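Local coordinates for protein plant cysteine oxidase 2 (Arabidopsis thaliana, PDB 7CXZ) that oxidises N-terminal cysteine residues of target proteins with dioxygen at an iron centre, marking them for degradation through the N-end rule pathway, at residues Ile125-Val131 / Arg142-Val148; Val60-Pro64 / Leu118-Thr122; Arg49-Asp53 / Asp157-Leu161; Leu98-Gly102 / Phe172-Ala177. All blocks are in the same frame, centred on the assembly; numbering follows the deposited sequence.

Contact 1. Residues Ile125-Val131 / Arg142-Val148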
loop_
_atom_site.group_PDB
_atom_site.type_symbol
_atom_site.label_atom_id
_atom_site.label_comp_id
_atom_site.label_asym_id
_atom_site.label_seq_id
_atom_site.Cartn_x
_atom_site.Cartn_y
_atom_site.Cartn_z
ATOM N N ILE A 125 -10.508 -3.553 -1.201
ATOM C CA ILE A 125 -9.309 -3.347 -2.009
ATOM C C ILE A 125 -9.678 -3.447 -3.473
ATOM O O ILE A 125 -10.300 -4.438 -3.895
ATOM C CB ILE A 125 -8.211 -4.374 -1.675
ATOM C CG1 ILE A 125 -7.774 -4.202 -0.227
ATOM C CG2 ILE A 125 -7.009 -4.166 -2.599
ATOM C CD1 ILE A 125 -6.835 -5.256 0.231
ATOM N N LYS A 126 -9.241 -2.463 -4.249
ATOM C CA LYS A 126 -9.259 -2.513 -5.705
ATOM C C LYS A 126 -7.826 -2.393 -6.193
ATOM O O LYS A 126 -7.106 -1.493 -5.758
ATOM C CB LYS A 126 -10.091 -1.371 -6.253
ATOM C CG LYS A 126 -10.224 -1.364 -7.768
ATOM C CD LYS A 126 -11.228 -2.425 -8.157
ATOM C CE LYS A 126 -11.800 -2.212 -9.536
ATOM N NZ LYS A 126 -12.578 -0.958 -9.579
ATOM N N SER A 127 -7.395 -3.282 -7.090
ATOM C CA SER A 127 -6.044 -3.153 -7.602
ATOM C C SER A 127 -6.002 -3.482 -9.087
ATOM O O SER A 127 -6.881 -4.178 -9.617
ATOM C CB SER A 127 -5.071 -4.051 -6.841
ATOM O OG SER A 127 -5.309 -5.433 -7.135
ATOM N N TYR A 128 -4.922 -3.021 -9.725
ATOM C CA TYR A 128 -4.759 -3.093 -11.179
ATOM C C TYR A 128 -3.291 -3.278 -11.523
ATOM O O TYR A 128 -2.405 -2.929 -10.735
ATOM C CB TYR A 128 -5.210 -1.808 -11.883
ATOM C CG TYR A 128 -6.568 -1.253 -11.550
ATOM C CD1 TYR A 128 -6.736 -0.383 -10.488
ATOM C CD2 TYR A 128 -7.678 -1.537 -12.353
ATOM C CE1 TYR A 128 -7.985 0.190 -10.211
ATOM C CE2 TYR A 128 -8.926 -0.967 -12.078
ATOM C CZ TYR A 128 -9.065 -0.121 -11.011
ATOM O OH TYR A 128 -10.299 0.462 -10.726
ATOM N N ASP A 129 -3.033 -3.760 -12.750
ATOM C CA ASP A 129 -1.708 -3.663 -13.361
ATOM C C ASP A 129 -1.830 -3.107 -14.774
ATOM O O ASP A 129 -2.837 -3.339 -15.463
ATOM C CB ASP A 129 -0.991 -5.030 -13.396
ATOM C CG ASP A 129 -0.427 -5.394 -12.046
ATOM O OD1 ASP A 129 0.389 -4.579 -11.560
ATOM O OD2 ASP A 129 -0.824 -6.437 -11.488
ATOM N N TRP A 130 -0.800 -2.383 -15.211
ATOM C CA TRP A 130 -0.812 -1.843 -16.572
ATOM C C TRP A 130 -0.835 -2.960 -17.600
ATOM O O TRP A 130 -0.230 -4.017 -17.411
ATOM C CB TRP A 130 0.416 -0.967 -16.850
ATOM C CG TRP A 130 0.569 0.156 -15.906
ATOM C CD1 TRP A 130 1.641 0.406 -15.080
ATOM C CD2 TRP A 130 -0.380 1.199 -15.664
ATOM N NE1 TRP A 130 1.400 1.538 -14.325
ATOM C CE2 TRP A 130 0.170 2.045 -14.669
ATOM C CE3 TRP A 130 -1.644 1.494 -16.181
ATOM C CZ2 TRP A 130 -0.505 3.162 -14.179
ATOM C CZ3 TRP A 130 -2.321 2.608 -15.687
ATOM C CH2 TRP A 130 -1.753 3.427 -14.706
ATOM N N VAL A 131 -1.544 -2.713 -18.697
ATOM C CA VAL A 131 -1.392 -3.508 -19.908
ATOM C C VAL A 131 -0.193 -2.938 -20.659
ATOM O O VAL A 131 -0.254 -1.804 -21.163
ATOM C CB VAL A 131 -2.664 -3.468 -20.763
ATOM C CG1 VAL A 131 -2.404 -4.216 -22.074
ATOM C CG2 VAL A 131 -3.835 -4.092 -20.006
ATOM N N ARG A 142 -3.913 5.491 -19.185
ATOM C CA ARG A 142 -3.351 4.214 -19.602
ATOM C C ARG A 142 -4.308 3.081 -19.272
ATOM O O ARG A 142 -5.035 3.113 -18.273
ATOM C CB ARG A 142 -2.027 3.917 -18.896
ATOM C CG ARG A 142 -0.869 4.842 -19.157
ATOM C CD ARG A 142 0.378 4.331 -18.365
ATOM N NE ARG A 142 0.878 3.056 -18.891
ATOM C CZ ARG A 142 1.910 2.356 -18.399
ATOM N NH1 ARG A 142 2.597 2.794 -17.349
ATOM N NH2 ARG A 142 2.269 1.209 -18.983
ATOM N N LEU A 143 -4.270 2.043 -20.104
ATOM C CA LEU A 143 -5.114 0.877 -19.908
ATOM C C LEU A 143 -4.537 -0.028 -18.828
ATOM O O LEU A 143 -3.330 -0.292 -18.810
ATOM C CB LEU A 143 -5.228 0.100 -21.221
ATOM C CG LEU A 143 -6.124 -1.127 -21.190
ATOM C CD1 LEU A 143 -7.593 -0.742 -20.961
ATOM C CD2 LEU A 143 -5.971 -1.932 -22.489
ATOM N N ALA A 144 -5.417 -0.535 -17.966
ATOM C CA ALA A 144 -5.029 -1.416 -16.870
ATOM C C ALA A 144 -5.982 -2.598 -16.759
ATOM O O ALA A 144 -7.150 -2.522 -17.141
ATOM C CB ALA A 144 -5.024 -0.671 -15.537
ATOM N N LYS A 145 -5.454 -3.708 -16.250
ATOM C CA LYS A 145 -6.214 -4.920 -15.994
ATOM C C LYS A 145 -6.545 -5.002 -14.507
ATOM O O LYS A 145 -5.658 -4.826 -13.661
ATOM C CB LYS A 145 -5.411 -6.149 -16.435
ATOM C CG LYS A 145 -6.036 -7.498 -16.063
ATOM C CD LYS A 145 -7.257 -7.837 -16.905
ATOM C CE LYS A 145 -8.143 -8.915 -16.225
ATOM N NZ LYS A 145 -9.044 -8.404 -15.136
ATOM N N VAL A 146 -7.823 -5.257 -14.188
ATOM C CA VAL A 146 -8.239 -5.402 -12.785
ATOM C C VAL A 146 -7.668 -6.691 -12.222
ATOM O O VAL A 146 -7.810 -7.761 -12.825
ATOM C CB VAL A 146 -9.771 -5.419 -12.654
ATOM C CG1 VAL A 146 -10.200 -5.633 -11.177
ATOM C CG2 VAL A 146 -10.379 -4.126 -13.220
ATOM N N LYS A 147 -7.047 -6.611 -11.043
ATOM C CA LYS A 147 -6.561 -7.798 -10.360
ATOM C C LYS A 147 -7.386 -8.162 -9.135
ATOM O O LYS A 147 -7.725 -9.333 -8.948
ATOM C CB LYS A 147 -5.084 -7.624 -9.967
ATOM C CG LYS A 147 -4.161 -7.392 -11.160
ATOM C CD LYS A 147 -4.239 -8.584 -12.134
ATOM C CE LYS A 147 -3.273 -8.348 -13.282
ATOM N NZ LYS A 147 -1.858 -8.471 -12.793
ATOM N N VAL A 148 -7.717 -7.200 -8.285
ATOM C CA VAL A 148 -8.494 -7.448 -7.074
ATOM C C VAL A 148 -9.631 -6.442 -7.026
ATOM O O VAL A 148 -9.450 -5.271 -7.360
ATOM C CB VAL A 148 -7.624 -7.351 -5.795
ATOM C CG1 VAL A 148 -8.485 -7.449 -4.514
ATOM C CG2 VAL A 148 -6.579 -8.453 -5.789
HETATM O O HOH W 1 -1.009 0.599 -19.926
#
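Arg-142 lays its side chain along one face of the Trp-130 indole. Its CB meets the rim at Trp-130 CZ3 (3.5 Å), CD stands over the six-membered ring in a CH-pi contact, NE passes over Trp-130 CD2 and donates weakly to water 1, and the chain, bent at chi3 (68°), carries CZ over the five-membered ring, 3.7 Å from its centroid. Guanidinium and indole planes are only 13° apart, a stacked cation-pi pair in which NH1 reaches Trp-130 CD1 and NH2 comes down beside Trp-130 CB. The two segments form an antiparallel hairpin of the cupin fold, strands 122-130 and 141-153, interrupted by a classic beta bulge: Lys-147 and Val-148 both face Ser-127, whose O takes a short bond from Lys-147 N (2.8 Å) and a weak one from Val-148 N (3.4 Å). Within the bulge, Lys-147 crosses Asp-129 at about a right angle, and its NZ forms a salt bridge to Asp-129 OD2 (2.6 Å) on the anti side; Asp-165 is a second partner of the ammonium. Opposite the two bulged residues, Ser-127 packs on the iron ligand His-170. Tyr-128 lies alongside Val-146, CE2 to CG2 3.7 Å, while its hydroxyl bonds to Asp-201.

Contact 2. Residues Val60-Pro64 / Leu118-Thr122; sequences VGVNP and LLFGT
The Phe-120 ring carries the Pro-64 pyrrolidine on one face. CG of Pro-64 stands almost exactly above the middle of the ring, 3.9 Å from the centroid and 7° off the normal, which makes a clear CH-pi contact. The neighbouring proline atoms spread over the rim: Pro-64 CB approaches Phe-120 CE1 at 3.8 Å, and the tertiary amide nitrogen, Pro-64 N, comes within 3.6 Å of Phe-120 CZ. The peptide joining Asn-63 to Pro-64 thus takes part in the contact along with the proline ring. Obliquely to the ring, Val-62 CG2 touches Phe-120 CE2 at 4.1 Å. Phe-69, outside both segments, meets the same phenyl group edge-to-face.

The Phe-120 ring reaches the proline because its CG sits between the backbone N and the carbonyl carbon (chi1 59°). Next to it, Leu-119 presents CD1 to two valines, 3.9 Å from Val-60 CG2 and 4.0 Å from Val-62 CG2. Val-62 CG2 therefore touches both Leu-119 and Phe-120, linking the aliphatic cluster to the aromatic one. Val-60 and Val-62 also pack on Ile-95 of strand 92-98, while Leu-119 and Phe-120 both touch Pro-57, so the loop containing 60-64 lies against the end of strand 113-120.

All the cross-segment contacts are made through carbon-rich surfaces, apart from the proline nitrogen, which has no proton to donate. The loop is accordingly held here by dispersion and by shape, and the C-H groups of the proline ring, polarised by the amide nitrogen most strongly at CA and CD, probably suit the pi cloud of Phe-120.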
loop_
_atom_site.group_PDB
_atom_site.type_symbol
_atom_site.label_atom_id
_atom_site.label_comp_id
_atom_site.label_asym_id
_atom_site.label_seq_id
_atom_site.Cartn_x
_atom_site.Cartn_y
_atom_site.Cartn_z
ATOM N N VAL A 60 1.864 -6.575 17.360
ATOM C CA VAL A 60 2.499 -5.322 16.982
ATOM C C VAL A 60 1.864 -4.147 17.713
ATOM O O VAL A 60 2.031 -2.991 17.307
ATOM C CB VAL A 60 2.517 -5.122 15.457
ATOM C CG1 VAL A 60 3.478 -6.127 14.808
ATOM C CG2 VAL A 60 1.092 -5.256 14.849
ATOM N N GLY A 61 1.123 -4.443 18.770
ATOM C CA GLY A 61 0.708 -3.418 19.709
ATOM C C GLY A 61 -0.365 -2.471 19.218
ATOM O O GLY A 61 -0.350 -1.293 19.587
ATOM N N VAL A 62 -1.290 -2.937 18.379
ATOM C CA VAL A 62 -2.421 -2.104 17.975
ATOM C C VAL A 62 -3.717 -2.826 18.317
ATOM O O VAL A 62 -3.785 -4.058 18.326
ATOM C CB VAL A 62 -2.395 -1.698 16.474
ATOM C CG1 VAL A 62 -1.170 -0.856 16.183
ATOM C CG2 VAL A 62 -2.405 -2.932 15.573
ATOM N N ASN A 63 -4.740 -2.048 18.653
ATOM C CA ASN A 63 -6.066 -2.597 18.901
ATOM C C ASN A 63 -7.091 -1.582 18.422
ATOM O O ASN A 63 -6.790 -0.385 18.344
ATOM C CB ASN A 63 -6.282 -2.937 20.388
ATOM C CG ASN A 63 -6.393 -1.707 21.259
ATOM O OD1 ASN A 63 -7.407 -1.001 21.229
ATOM N ND2 ASN A 63 -5.340 -1.426 22.030
ATOM N N PRO A 64 -8.310 -2.024 18.090
ATOM C CA PRO A 64 -9.279 -1.110 17.460
ATOM C C PRO A 64 -9.816 -0.034 18.392
ATOM O O PRO A 64 -10.518 0.867 17.908
ATOM C CB PRO A 64 -10.417 -2.038 17.006
ATOM C CG PRO A 64 -9.969 -3.404 17.267
ATOM C CD PRO A 64 -8.820 -3.403 18.185
ATOM N N LEU A 118 -3.738 -7.199 6.455
ATOM C CA LEU A 118 -4.835 -6.567 7.179
ATOM C C LEU A 118 -4.912 -7.201 8.558
ATOM O O LEU A 118 -5.231 -8.388 8.686
ATOM C CB LEU A 118 -6.149 -6.729 6.414
ATOM C CG LEU A 118 -7.403 -6.161 7.096
ATOM C CD1 LEU A 118 -7.330 -4.640 7.113
ATOM C CD2 LEU A 118 -8.629 -6.625 6.317
ATOM N N LEU A 119 -4.598 -6.409 9.594
ATOM C CA LEU A 119 -4.516 -6.921 10.955
ATOM C C LEU A 119 -5.891 -7.088 11.595
ATOM O O LEU A 119 -6.115 -8.063 12.329
ATOM C CB LEU A 119 -3.647 -5.984 11.803
ATOM C CG LEU A 119 -2.197 -5.822 11.338
ATOM C CD1 LEU A 119 -1.555 -4.667 12.112
ATOM C CD2 LEU A 119 -1.439 -7.110 11.522
ATOM N N PHE A 120 -6.802 -6.138 11.362
ATOM C CA PHE A 120 -8.191 -6.266 11.811
ATOM C C PHE A 120 -9.044 -5.361 10.935
ATOM O O PHE A 120 -8.538 -4.428 10.291
ATOM C CB PHE A 120 -8.360 -5.965 13.324
ATOM C CG PHE A 120 -7.936 -4.582 13.774
ATOM C CD1 PHE A 120 -8.691 -3.449 13.452
ATOM C CD2 PHE A 120 -6.828 -4.424 14.597
ATOM C CE1 PHE A 120 -8.312 -2.188 13.905
ATOM C CE2 PHE A 120 -6.445 -3.151 15.056
ATOM C CZ PHE A 120 -7.195 -2.048 14.714
ATOM N N GLY A 121 -10.350 -5.631 10.923
ATOM C CA GLY A 121 -11.296 -4.799 10.211
ATOM C C GLY A 121 -11.729 -5.430 8.900
ATOM O O GLY A 121 -11.237 -6.483 8.478
ATOM N N THR A 122 -12.677 -4.752 8.258
ATOM C CA THR A 122 -13.117 -5.065 6.905
ATOM C C THR A 122 -12.670 -3.934 5.997
ATOM O O THR A 122 -13.019 -2.765 6.222
ATOM C CB THR A 122 -14.635 -5.236 6.821
ATOM O OG1 THR A 122 -15.005 -6.419 7.550
ATOM C CG2 THR A 122 -15.038 -5.380 5.333
#

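Contact 3. Residues Arg49-Asp53 / Asp157-Leu161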
loop_
_atom_site.group_PDB
_atom_site.type_symbol
_atom_site.label_atom_id
_atom_site.label_comp_id
_atom_site.label_asym_id
_atom_site.label_seq_id
_atom_site.Cartn_x
_atom_site.Cartn_y
_atom_site.Cartn_z
ATOM N N ARG A 49 6.872 -13.594 3.770
ATOM C CA ARG A 49 5.433 -13.801 3.791
ATOM C C ARG A 49 5.024 -14.681 4.964
ATOM O O ARG A 49 4.040 -14.395 5.657
ATOM C CB ARG A 49 5.019 -14.431 2.459
ATOM C CG ARG A 49 3.550 -14.460 2.192
ATOM C CD ARG A 49 3.315 -14.995 0.757
ATOM N NE ARG A 49 1.888 -15.050 0.502
ATOM C CZ ARG A 49 1.343 -14.926 -0.702
ATOM N NH1 ARG A 49 2.114 -14.802 -1.782
ATOM N NH2 ARG A 49 0.024 -14.952 -0.819
ATOM N N ALA A 50 5.799 -15.735 5.224
ATOM C CA ALA A 50 5.481 -16.642 6.327
ATOM C C ALA A 50 5.675 -15.971 7.690
ATOM O O ALA A 50 4.872 -16.182 8.607
ATOM C CB ALA A 50 6.350 -17.884 6.230
ATOM N N VAL A 51 6.718 -15.149 7.834
ATOM C CA VAL A 51 6.885 -14.386 9.076
ATOM C C VAL A 51 5.692 -13.467 9.304
ATOM O O VAL A 51 5.130 -13.409 10.394
ATOM C CB VAL A 51 8.201 -13.597 9.044
ATOM C CG1 VAL A 51 8.255 -12.611 10.228
ATOM C CG2 VAL A 51 9.365 -14.572 9.090
ATOM N N LEU A 52 5.283 -12.740 8.273
ATOM C CA LEU A 52 4.136 -11.844 8.407
ATOM C C LEU A 52 2.849 -12.602 8.695
ATOM O O LEU A 52 1.989 -12.121 9.444
ATOM C CB LEU A 52 3.970 -11.025 7.122
ATOM C CG LEU A 52 4.985 -9.872 6.974
ATOM C CD1 LEU A 52 5.003 -9.408 5.534
ATOM C CD2 LEU A 52 4.567 -8.763 7.905
ATOM N N ASP A 53 2.680 -13.783 8.090
ATOM C CA ASP A 53 1.448 -14.532 8.295
ATOM C C ASP A 53 1.282 -15.074 9.715
ATOM O O ASP A 53 0.161 -15.463 10.064
ATOM C CB ASP A 53 1.372 -15.658 7.262
ATOM C CG ASP A 53 0.867 -15.150 5.924
ATOM O OD1 ASP A 53 0.202 -14.107 5.921
ATOM O OD2 ASP A 53 1.142 -15.770 4.883
ATOM N N ASP A 157 -4.628 -13.215 5.399
ATOM C CA ASP A 157 -3.222 -13.493 5.223
ATOM C C ASP A 157 -2.575 -12.391 4.384
ATOM O O ASP A 157 -3.245 -11.509 3.836
ATOM C CB ASP A 157 -3.046 -14.867 4.582
ATOM C CG ASP A 157 -3.524 -15.992 5.483
ATOM O OD1 ASP A 157 -3.420 -15.854 6.726
ATOM O OD2 ASP A 157 -3.980 -17.009 4.936
ATOM N N THR A 158 -1.252 -12.450 4.309
ATOM C CA THR A 158 -0.453 -11.428 3.641
ATOM C C THR A 158 -0.618 -11.509 2.132
ATOM O O THR A 158 -0.714 -12.597 1.566
ATOM C CB THR A 158 1.010 -11.624 4.023
ATOM O OG1 THR A 158 1.122 -11.557 5.456
ATOM C CG2 THR A 158 1.936 -10.563 3.373
ATOM N N SER A 159 -0.635 -10.360 1.475
ATOM C CA SER A 159 -0.584 -10.274 0.025
ATOM C C SER A 159 0.744 -9.668 -0.425
ATOM O O SER A 159 1.475 -9.058 0.363
ATOM C CB SER A 159 -1.749 -9.425 -0.491
ATOM O OG SER A 159 -1.540 -8.075 -0.074
ATOM N N ILE A 160 1.059 -9.823 -1.709
ATOM C CA ILE A 160 2.251 -9.225 -2.279
ATOM C C ILE A 160 1.906 -8.568 -3.609
ATOM O O ILE A 160 1.171 -9.135 -4.436
ATOM C CB ILE A 160 3.381 -10.259 -2.452
ATOM C CG1 ILE A 160 4.687 -9.571 -2.875
ATOM C CG2 ILE A 160 3.010 -11.362 -3.447
ATOM C CD1 ILE A 160 5.881 -10.524 -2.995
ATOM N N LEU A 161 2.461 -7.379 -3.822
ATOM C CA LEU A 161 2.482 -6.774 -5.138
ATOM C C LEU A 161 3.934 -6.580 -5.537
ATOM O O LEU A 161 4.826 -6.413 -4.685
ATOM C CB LEU A 161 1.737 -5.426 -5.172
ATOM C CG LEU A 161 2.321 -4.252 -4.364
ATOM C CD1 LEU A 161 3.402 -3.460 -5.138
ATOM C CD2 LEU A 161 1.161 -3.342 -3.890
HETATM O O HOH W 2 0.001 -15.054 2.572
HETATM O O HOH W 3 -2.367 -14.821 8.932
#
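The Thr-158 side chain lies over Leu-52 and Asp-53 in the last turn of helix 42-53, its hydroxyl resting against Leu-52 CB at 3.3 Å and its methyl CG2 facing Leu-52 CD1. Backbone and hydroxyl both turn to one carboxylate oxygen: Asp-53 OD1 receives Thr-158 N on its syn lone pair at 2.7 Å, and Thr-158 OG1 at 2.8 Å from well above the carboxylate plane. These two bonds fix the rotation of the threonine: OG1 lies beside its own backbone N (chi1 -57°), where both donors can converge on the same acceptor.

The other carboxylate oxygen is tied in through water 2, which donates to Asp-53 OD2 and to Thr-158 O and accepts from Arg-49 NE (2.8 Å). Arg-49 reaches this water with an extended chain from CG to NE, and its NH1 passes Ile-160 CG2 at 3.9 Å. Asp-157 OD1 lies 4.1 Å from Asp-53 OD1, a like-charged approach that would probably be eased by the donors gathered at Asp-53.

Leu-52 and Ile-160 both pack on Phe-115 of strand 113-120. The arrangement docks the C-terminal part of helix 42-53 onto the chain leading into edge strand 159-161 of a sheet in the cupin barrel, the fold that houses the iron of this enzyme.

Contact 4. Residues Leu98-Gly102 / Phe172-Ala177; sequences LPPSG and FTAKTA
Ala-174 is gripped through both of its backbone polar atoms by the turn at 99-102. Its N donates to Gly-102 O at 2.9 Å in a nearly straight bond, and its O accepts from Ser-101 N at 2.8 Å, the donor standing 45° out of the carbonyl plane and the N-H bent to 142°. The methyl group of Ala-174 points into the turn, where CB touches Pro-99 O at 3.5 Å and Leu-98 CB at 3.7 Å. A little further along, Pro-100 lays its ring beside the backbone of 176-177, with CG 3.7 Å from Ala-177 N. Ala-177 CA lies 3.4 Å from Leu-98 O in a CA-H...O contact.

What presents these groups is a type II beta turn from Pro-99 to Gly-102, closed by Gly-102 N bonding to Pro-99 O (2.9 Å). The orientation of its Pro-100/Ser-101 peptide, characteristic of type II, aims the Ser-101 N-H at Ala-174 O; Ser-101 has the positive phi (77°) expected at the third position. On the other segment, Thr-176 is held from outside by the bond between its OG1 and Thr-122 N, and Lys-175 pairs through its backbone with the same Thr-122.

Further out, the ring of Phe-172 leads off from the turn and meets the iron ligand His-170 edge-to-face, packing also on Met-123 and Ile-125. The turn connects strand 92-98 of one sheet to strand 103-107 of the other, and segment 172-177 returns from strand 169-174 to strand 178-185 of the first sheet, so two neighbouring crossings of the cupin barrel are fastened side by side.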
loop_
_atom_site.group_PDB
_atom_site.type_symbol
_atom_site.label_atom_id
_atom_site.label_comp_id
_atom_site.label_asym_id
_atom_site.label_seq_id
_atom_site.Cartn_x
_atom_site.Cartn_y
_atom_site.Cartn_z
ATOM N N LEU A 98 -6.837 3.147 9.723
ATOM C CA LEU A 98 -7.947 3.747 8.995
ATOM C C LEU A 98 -9.203 3.697 9.845
ATOM O O LEU A 98 -9.690 2.592 10.139
ATOM C CB LEU A 98 -8.194 3.007 7.675
ATOM C CG LEU A 98 -7.067 3.089 6.636
ATOM C CD1 LEU A 98 -6.048 1.974 6.873
ATOM C CD2 LEU A 98 -7.608 2.933 5.240
ATOM N N PRO A 99 -9.772 4.830 10.256
ATOM C CA PRO A 99 -11.152 4.808 10.796
ATOM C C PRO A 99 -12.098 4.292 9.724
ATOM O O PRO A 99 -11.755 4.284 8.531
ATOM C CB PRO A 99 -11.430 6.290 11.131
ATOM C CG PRO A 99 -10.055 6.917 11.255
ATOM C CD PRO A 99 -9.213 6.192 10.204
ATOM N N PRO A 100 -13.297 3.861 10.092
ATOM C CA PRO A 100 -14.292 3.529 9.067
ATOM C C PRO A 100 -14.437 4.657 8.061
ATOM O O PRO A 100 -14.517 5.837 8.427
ATOM C CB PRO A 100 -15.585 3.326 9.871
ATOM C CG PRO A 100 -15.158 3.160 11.288
ATOM C CD PRO A 100 -13.863 3.893 11.446
ATOM N N SER A 101 -14.451 4.287 6.781
ATOM C CA SER A 101 -14.586 5.152 5.610
ATOM C C SER A 101 -13.279 5.878 5.284
ATOM O O SER A 101 -13.253 6.659 4.324
ATOM C CB SER A 101 -15.713 6.190 5.771
ATOM O OG SER A 101 -16.942 5.505 5.897
ATOM N N GLY A 102 -12.205 5.656 6.045
ATOM C CA GLY A 102 -10.906 6.175 5.651
ATOM C C GLY A 102 -10.444 5.525 4.363
ATOM O O GLY A 102 -10.798 4.376 4.069
ATOM N N PHE A 172 -7.324 1.454 -1.129
ATOM C CA PHE A 172 -7.822 0.805 0.087
ATOM C C PHE A 172 -8.920 1.672 0.690
ATOM O O PHE A 172 -8.700 2.870 0.929
ATOM C CB PHE A 172 -6.717 0.646 1.146
ATOM C CG PHE A 172 -5.783 -0.514 0.937
ATOM C CD1 PHE A 172 -5.177 -0.750 -0.290
ATOM C CD2 PHE A 172 -5.517 -1.380 1.991
ATOM C CE1 PHE A 172 -4.295 -1.829 -0.458
ATOM C CE2 PHE A 172 -4.653 -2.457 1.832
ATOM C CZ PHE A 172 -4.035 -2.687 0.605
ATOM N N THR A 173 -10.089 1.082 0.970
ATOM C CA THR A 173 -11.185 1.817 1.595
ATOM C C THR A 173 -11.696 1.013 2.776
ATOM O O THR A 173 -12.221 -0.097 2.595
ATOM C CB THR A 173 -12.322 2.063 0.602
ATOM O OG1 THR A 173 -11.788 2.609 -0.609
ATOM C CG2 THR A 173 -13.339 3.020 1.171
ATOM N N ALA A 174 -11.572 1.582 3.973
ATOM C CA ALA A 174 -11.993 0.891 5.177
ATOM C C ALA A 174 -13.511 0.934 5.284
ATOM O O ALA A 174 -14.110 2.003 5.133
ATOM C CB ALA A 174 -11.368 1.550 6.411
ATOM N N LYS A 175 -14.134 -0.215 5.567
ATOM C CA LYS A 175 -15.563 -0.239 5.878
ATOM C C LYS A 175 -15.833 -0.239 7.376
ATOM O O LYS A 175 -16.919 0.159 7.811
ATOM C CB LYS A 175 -16.222 -1.458 5.225
ATOM C CG LYS A 175 -16.258 -1.373 3.686
ATOM C CD LYS A 175 -17.075 -2.499 3.084
ATOM C CE LYS A 175 -17.212 -2.310 1.591
ATOM N NZ LYS A 175 -18.607 -2.399 1.142
ATOM N N THR A 176 -14.907 -0.765 8.157
ATOM C CA THR A 176 -14.860 -0.646 9.597
ATOM C C THR A 176 -13.469 -0.136 9.939
ATOM O O THR A 176 -12.636 0.064 9.053
ATOM C CB THR A 176 -15.108 -1.991 10.282
ATOM O OG1 THR A 176 -13.994 -2.855 10.025
ATOM C CG2 THR A 176 -16.392 -2.642 9.750
ATOM N N ALA A 177 -13.209 0.059 11.226
ATOM C CA ALA A 177 -11.856 0.396 11.648
ATOM C C ALA A 177 -10.885 -0.686 11.182
ATOM O O ALA A 177 -11.102 -1.882 11.418
ATOM C CB ALA A 177 -11.804 0.527 13.165
#

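Overall arrangement
From the N terminus, helix 42-53 supplies the first half of contact 3, whose loop closes only at 157-161. Contact 2 is nested within it, joining the loop at 60-64 to the end of strand 113-120. Contact 1 follows contact 2 in series, closing the hairpin of strands 122-130 and 141-153, and is itself nested inside both contact 3 and contact 4. The 98-102/172-177 pairing opens inside the loops of contacts 2 and 3 and closes beyond them, so it crosses both. Its touches with Thr-122 of contact 2 and Ile-125 of contact 1 lie within one sheet; the loops 98-102 and 172-177 themselves join the two sheets, while contact 3 anchors the helix.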